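Local coordinates for protein DsbA-like disulfide oxidoreductase (Wolbachia endosymbiont of Drosophila melanogaster, PDB 6EEZ) that exchanges thiols and disulfides in its substrates and, as a homotrimer of thioredoxin-fold chains, works as a disulfide isomerase, at residues I55-N60 with T173-L178; S167-A172 with R179-E184. One frame throughout, in Å; residues are numbered along the deposited sequence.

In the fold
Both contacts use helix 175-185, the last of the chain, and lie on the same side of the molecule with centres about 8 Å apart. Contact 1 sets the first turn of that helix against the end of helix 52-60 and is partly buried: leucines do the work, with a glutamine at the margin. Contact 2 joins the later turns of the helix to edge strand 167-170 at the surface, where a lysine combines packing on a ring with polar bonds. Phe169 of contact 2 also packs on Val177 and Leu178, and Arg179 reaches Gln57 and Leu58, so the two contacts are continuous through their side chains.

Contact 1. Residues I55-N60 with T173-L178; sequences IKQLIN and TDLNVL
Leu175 and Leu58 meet methyl to methyl, CD1 of each 3.8 Å from the other, at the closest approach of the two backbones, where their CA atoms are 7.5 Å apart. The two side chains run past each other in opposite directions. Leu175 holds CG anti to its own N (chi1 -174°), which points the branch across at the facing helix, and chi2 (51°) then sends CD1 to Leu58 and CD2 to the Gln57 side. Leu58 in turn straddles Leu178. Its CD1 and CD2 both lie 4.1 Å from Leu178 CB, and its CD2 is 4.0 Å from Leu178 CD1, the two side chains crossing at about a right angle. At the outer margin the extended side chain of Gln57 passes across Leu175, its CB 4.0 Å from Leu175 CD2; the approach of its OE1 to that methyl is doubtfully short. The contact is thus apolar, with Gln57 at its margin. Behind it, Leu178 continues onto Leu162 and Ile164 of strand 161-164 and onto Phe169, while Ile55 and Ile59 on helix 52-60 pack against strand 65-70. Two helices lying side by side over one face of a central mixed sheet, one following the CxxC motif and the other closing the domain, are typical of the thioredoxin fold.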
loop_
_atom_site.group_PDB
_atom_site.type_symbol
_atom_site.label_atom_id
_atom_site.label_comp_id
_atom_site.label_asym_id
_atom_site.label_seq_id
_atom_site.Cartn_x
_atom_site.Cartn_y
_atom_site.Cartn_z
ATOM N N ILE A 55 10.317 2.826 0.011
ATOM C CA ILE A 55 9.085 3.373 -0.534
ATOM C C ILE A 55 9.104 4.902 -0.480
ATOM O O ILE A 55 8.865 5.561 -1.484
ATOM C CB ILE A 55 7.871 2.841 0.234
ATOM C CG1 ILE A 55 7.846 1.321 0.168
ATOM C CG2 ILE A 55 6.574 3.383 -0.320
ATOM C CD1 ILE A 55 8.070 0.767 -1.237
ATOM N N LYS A 56 9.406 5.454 0.700
ATOM C CA LYS A 56 9.472 6.901 0.863
ATOM C C LYS A 56 10.428 7.532 -0.158
ATOM O O LYS A 56 10.055 8.464 -0.859
ATOM C CB LYS A 56 9.895 7.255 2.286
ATOM C CG LYS A 56 9.695 8.695 2.631
ATOM C CD LYS A 56 10.061 8.915 4.062
ATOM C CE LYS A 56 10.026 10.364 4.439
ATOM N NZ LYS A 56 10.178 10.472 5.912
ATOM N N GLN A 57 11.646 7.008 -0.263
ATOM C CA GLN A 57 12.626 7.552 -1.189
ATOM C C GLN A 57 12.185 7.406 -2.648
ATOM O O GLN A 57 12.385 8.324 -3.441
ATOM C CB GLN A 57 13.993 6.894 -0.958
ATOM C CG GLN A 57 14.642 7.357 0.342
ATOM C CD GLN A 57 15.923 6.625 0.686
ATOM O OE1 GLN A 57 16.267 5.629 0.067
ATOM N NE2 GLN A 57 16.633 7.121 1.692
ATOM N N LEU A 58 11.565 6.280 -2.998
ATOM C CA LEU A 58 11.150 6.032 -4.382
ATOM C C LEU A 58 10.062 7.006 -4.791
ATOM O O LEU A 58 10.044 7.495 -5.920
ATOM C CB LEU A 58 10.660 4.600 -4.554
ATOM C CG LEU A 58 10.628 4.073 -5.993
ATOM C CD1 LEU A 58 12.056 3.918 -6.536
ATOM C CD2 LEU A 58 9.848 2.734 -6.050
ATOM N N ILE A 59 9.160 7.285 -3.851
ATOM C CA ILE A 59 8.130 8.306 -4.023
ATOM C C ILE A 59 8.756 9.718 -4.154
ATOM O O ILE A 59 8.381 10.485 -5.043
ATOM C CB ILE A 59 7.108 8.221 -2.841
ATOM C CG1 ILE A 59 6.247 6.951 -2.989
ATOM C CG2 ILE A 59 6.194 9.415 -2.795
ATOM C CD1 ILE A 59 5.271 6.717 -1.863
ATOM N N ASN A 60 9.740 10.045 -3.316
ATOM C CA ASN A 60 10.288 11.404 -3.269
ATOM C C ASN A 60 11.184 11.700 -4.475
ATOM O O ASN A 60 11.340 12.858 -4.848
ATOM C CB ASN A 60 11.058 11.632 -1.955
ATOM C CG ASN A 60 11.370 13.103 -1.697
ATOM O OD1 ASN A 60 10.546 13.990 -1.978
ATOM N ND2 ASN A 60 12.565 13.376 -1.157
ATOM N N THR A 173 12.783 -5.841 -2.081
ATOM C CA THR A 173 13.562 -5.536 -3.261
ATOM C C THR A 173 14.467 -4.362 -3.008
ATOM O O THR A 173 14.024 -3.347 -2.495
ATOM C CB THR A 173 12.654 -5.192 -4.455
ATOM O OG1 THR A 173 11.657 -6.206 -4.590
ATOM C CG2 THR A 173 13.460 -5.079 -5.728
ATOM N N ASP A 174 15.724 -4.494 -3.400
ATOM C CA ASP A 174 16.675 -3.393 -3.298
ATOM C C ASP A 174 16.190 -2.164 -4.063
ATOM O O ASP A 174 15.619 -2.268 -5.159
ATOM C CB ASP A 174 18.044 -3.827 -3.823
ATOM C CG ASP A 174 18.720 -4.852 -2.913
ATOM O OD1 ASP A 174 18.428 -4.852 -1.690
ATOM O OD2 ASP A 174 19.557 -5.640 -3.414
ATOM N N LEU A 175 16.437 -1.002 -3.472
ATOM C CA LEU A 175 16.000 0.276 -4.026
ATOM C C LEU A 175 16.565 0.542 -5.422
ATOM O O LEU A 175 15.870 1.081 -6.276
ATOM C CB LEU A 175 16.403 1.419 -3.080
ATOM C CG LEU A 175 15.892 2.821 -3.432
ATOM C CD1 LEU A 175 14.395 2.820 -3.686
ATOM C CD2 LEU A 175 16.250 3.838 -2.311
ATOM N N ASN A 176 17.816 0.151 -5.651
ATOM C CA ASN A 176 18.478 0.412 -6.924
ATOM C C ASN A 176 17.827 -0.336 -8.084
ATOM O O ASN A 176 17.877 0.112 -9.223
ATOM C CB ASN A 176 19.965 0.044 -6.840
ATOM C CG ASN A 176 20.188 -1.442 -6.599
ATOM O OD1 ASN A 176 19.840 -1.968 -5.544
ATOM N ND2 ASN A 176 20.792 -2.122 -7.568
ATOM N N VAL A 177 17.211 -1.475 -7.794
ATOM C CA VAL A 177 16.530 -2.253 -8.829
ATOM C C VAL A 177 15.243 -1.569 -9.215
ATOM O O VAL A 177 14.913 -1.438 -10.396
ATOM C CB VAL A 177 16.237 -3.666 -8.352
ATOM C CG1 VAL A 177 15.363 -4.438 -9.373
ATOM C CG2 VAL A 177 17.537 -4.382 -8.088
ATOM N N LEU A 178 14.514 -1.130 -8.204
ATOM C CA LEU A 178 13.302 -0.376 -8.426
ATOM C C LEU A 178 13.595 0.918 -9.186
ATOM O O LEU A 178 12.861 1.280 -10.100
ATOM C CB LEU A 178 12.620 -0.072 -7.097
ATOM C CG LEU A 178 12.244 -1.285 -6.233
ATOM C CD1 LEU A 178 11.532 -0.778 -4.988
ATOM C CD2 LEU A 178 11.354 -2.342 -6.954
#

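Contact 2. Residues S167-A172 with R179-E184; sequences SLFVGA and RKKVDE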
loop_
_atom_site.group_PDB
_atom_site.type_symbol
_atom_site.label_atom_id
_atom_site.label_comp_id
_atom_site.label_asym_id
_atom_site.label_seq_id
_atom_site.Cartn_x
_atom_site.Cartn_y
_atom_site.Cartn_z
ATOM N N SER A 167 5.980 -5.133 -14.533
ATOM C CA SER A 167 6.838 -5.933 -13.671
ATOM C C SER A 167 6.313 -6.100 -12.250
ATOM O O SER A 167 5.605 -5.254 -11.719
ATOM C CB SER A 167 8.225 -5.310 -13.607
ATOM O OG SER A 167 8.829 -5.318 -14.888
ATOM N N LEU A 168 6.689 -7.200 -11.617
ATOM C CA LEU A 168 6.214 -7.471 -10.274
ATOM C C LEU A 168 7.413 -7.906 -9.463
ATOM O O LEU A 168 8.074 -8.885 -9.799
ATOM C CB LEU A 168 5.090 -8.521 -10.294
ATOM C CG LEU A 168 4.207 -8.653 -9.043
ATOM C CD1 LEU A 168 2.866 -9.320 -9.355
ATOM C CD2 LEU A 168 4.930 -9.432 -8.036
ATOM N N PHE A 169 7.700 -7.114 -8.424
ATOM C CA PHE A 169 8.834 -7.334 -7.520
ATOM C C PHE A 169 8.347 -7.879 -6.184
ATOM O O PHE A 169 7.486 -7.283 -5.561
ATOM C CB PHE A 169 9.599 -6.031 -7.306
ATOM C CG PHE A 169 10.182 -5.462 -8.566
ATOM C CD1 PHE A 169 11.408 -5.901 -9.039
ATOM C CD2 PHE A 169 9.496 -4.505 -9.278
ATOM C CE1 PHE A 169 11.941 -5.383 -10.195
ATOM C CE2 PHE A 169 10.025 -3.981 -10.439
ATOM C CZ PHE A 169 11.253 -4.423 -10.896
ATOM N N VAL A 170 8.879 -9.018 -5.761
ATOM C CA VAL A 170 8.376 -9.716 -4.574
ATOM C C VAL A 170 9.382 -9.595 -3.403
ATOM O O VAL A 170 10.574 -9.815 -3.579
ATOM C CB VAL A 170 8.107 -11.232 -4.873
ATOM C CG1 VAL A 170 7.465 -11.893 -3.679
ATOM C CG2 VAL A 170 7.197 -11.414 -6.091
ATOM N N GLY A 171 8.900 -9.252 -2.216
ATOM C CA GLY A 171 9.762 -9.194 -1.041
ATOM C C GLY A 171 10.510 -7.865 -0.899
ATOM O O GLY A 171 10.098 -6.853 -1.457
ATOM N N ALA A 172 11.607 -7.875 -0.145
ATOM C CA ALA A 172 12.377 -6.665 0.131
ATOM C C ALA A 172 13.327 -6.370 -1.007
ATOM O O ALA A 172 14.523 -6.605 -0.906
ATOM C CB ALA A 172 13.149 -6.800 1.412
ATOM N N ARG A 179 14.689 1.594 -8.847
ATOM C CA ARG A 179 15.007 2.880 -9.485
ATOM C C ARG A 179 15.371 2.738 -10.970
ATOM O O ARG A 179 15.002 3.581 -11.784
ATOM C CB ARG A 179 16.155 3.592 -8.740
ATOM C CG ARG A 179 15.690 4.386 -7.518
ATOM C CD ARG A 179 16.832 5.072 -6.789
ATOM N NE ARG A 179 16.334 6.032 -5.793
ATOM C CZ ARG A 179 17.071 6.549 -4.808
ATOM N NH1 ARG A 179 18.340 6.196 -4.676
ATOM N NH2 ARG A 179 16.530 7.402 -3.947
ATOM N N LYS A 180 16.108 1.685 -11.301
ATOM C CA LYS A 180 16.480 1.396 -12.678
ATOM C C LYS A 180 15.236 1.070 -13.526
ATOM O O LYS A 180 15.121 1.518 -14.668
ATOM C CB LYS A 180 17.490 0.236 -12.713
ATOM C CG LYS A 180 17.871 -0.253 -14.118
ATOM C CD LYS A 180 19.046 -1.242 -14.106
ATOM C CE LYS A 180 18.653 -2.608 -14.704
ATOM N NZ LYS A 180 19.838 -3.447 -15.079
ATOM N N LYS A 181 14.306 0.294 -12.969
ATOM C CA LYS A 181 13.070 -0.012 -13.679
ATOM C C LYS A 181 12.258 1.250 -13.909
ATOM O O LYS A 181 11.744 1.471 -15.002
ATOM C CB LYS A 181 12.232 -1.029 -12.915
ATOM C CG LYS A 181 10.911 -1.376 -13.594
ATOM C CD LYS A 181 11.084 -2.197 -14.859
ATOM C CE LYS A 181 9.722 -2.437 -15.504
ATOM N NZ LYS A 181 9.665 -3.414 -16.643
ATOM N N VAL A 182 12.136 2.078 -12.880
ATOM C CA VAL A 182 11.461 3.369 -13.024
ATOM C C VAL A 182 12.096 4.253 -14.094
ATOM O O VAL A 182 11.393 4.933 -14.827
ATOM C CB VAL A 182 11.463 4.149 -11.708
ATOM C CG1 VAL A 182 11.067 5.630 -11.942
ATOM C CG2 VAL A 182 10.542 3.497 -10.721
ATOM N N ASP A 183 13.420 4.274 -14.165
ATOM C CA ASP A 183 14.111 5.134 -15.132
ATOM C C ASP A 183 13.943 4.593 -16.538
ATOM O O ASP A 183 13.734 5.341 -17.490
ATOM C CB ASP A 183 15.605 5.251 -14.809
ATOM C CG ASP A 183 15.897 6.299 -13.778
ATOM O OD1 ASP A 183 14.932 6.890 -13.242
ATOM O OD2 ASP A 183 17.095 6.549 -13.511
ATOM N N GLU A 184 14.077 3.279 -16.653
ATOM C CA GLU A 184 13.876 2.583 -17.909
ATOM C C GLU A 184 12.505 2.936 -18.479
ATOM O O GLU A 184 12.376 3.255 -19.660
ATOM C CB GLU A 184 14.035 1.079 -17.672
ATOM C CG GLU A 184 13.457 0.142 -18.719
ATOM C CD GLU A 184 13.257 -1.261 -18.163
ATOM O OE1 GLU A 184 14.189 -1.778 -17.508
ATOM O OE2 GLU A 184 12.158 -1.831 -18.355
#
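Edge strand 167-170 and the C-terminal helix of the thioredoxin fold meet here where Lys181 lies against Phe169 and Ser167, the one residue through which turns 179-184 touch the strand. Its CG stands anti to the backbone N (chi1 179°) and the chain then bends at chi2 (71°), carrying the aliphatic part past Phe169 and the ammonium on to Ser167. The Phe169 ring approaches obliquely with its outer end: CZ is 4.1 Å from Lys181 CB and equally far from Lys181 CG, and CE2 is 4.2 Å from Lys181 CG. The ring also touches Ile164 of the adjacent strand, so it fills the angle between sheet and helix. Two residues back along the strand, on the same side, Ser167 receives a hydrogen bond from Lys181, NZ to OG 2.7 Å, and Lys181 CE comes within 3.8 Å of Ser167 CB. The ammonium has two acidic partners as well. Within the helix Glu184 OE2 forms a long salt bridge with Lys181 NZ at 3.4 Å, its hydrogen bond weak, and Asp166, just before the strand, forms another. With a hydroxyl and two carboxylates around it, the lysine probably keeps its positive charge, and its end is tied to both the strand and the helix while its methylenes extend the apolar packing around Phe169 towards the surface.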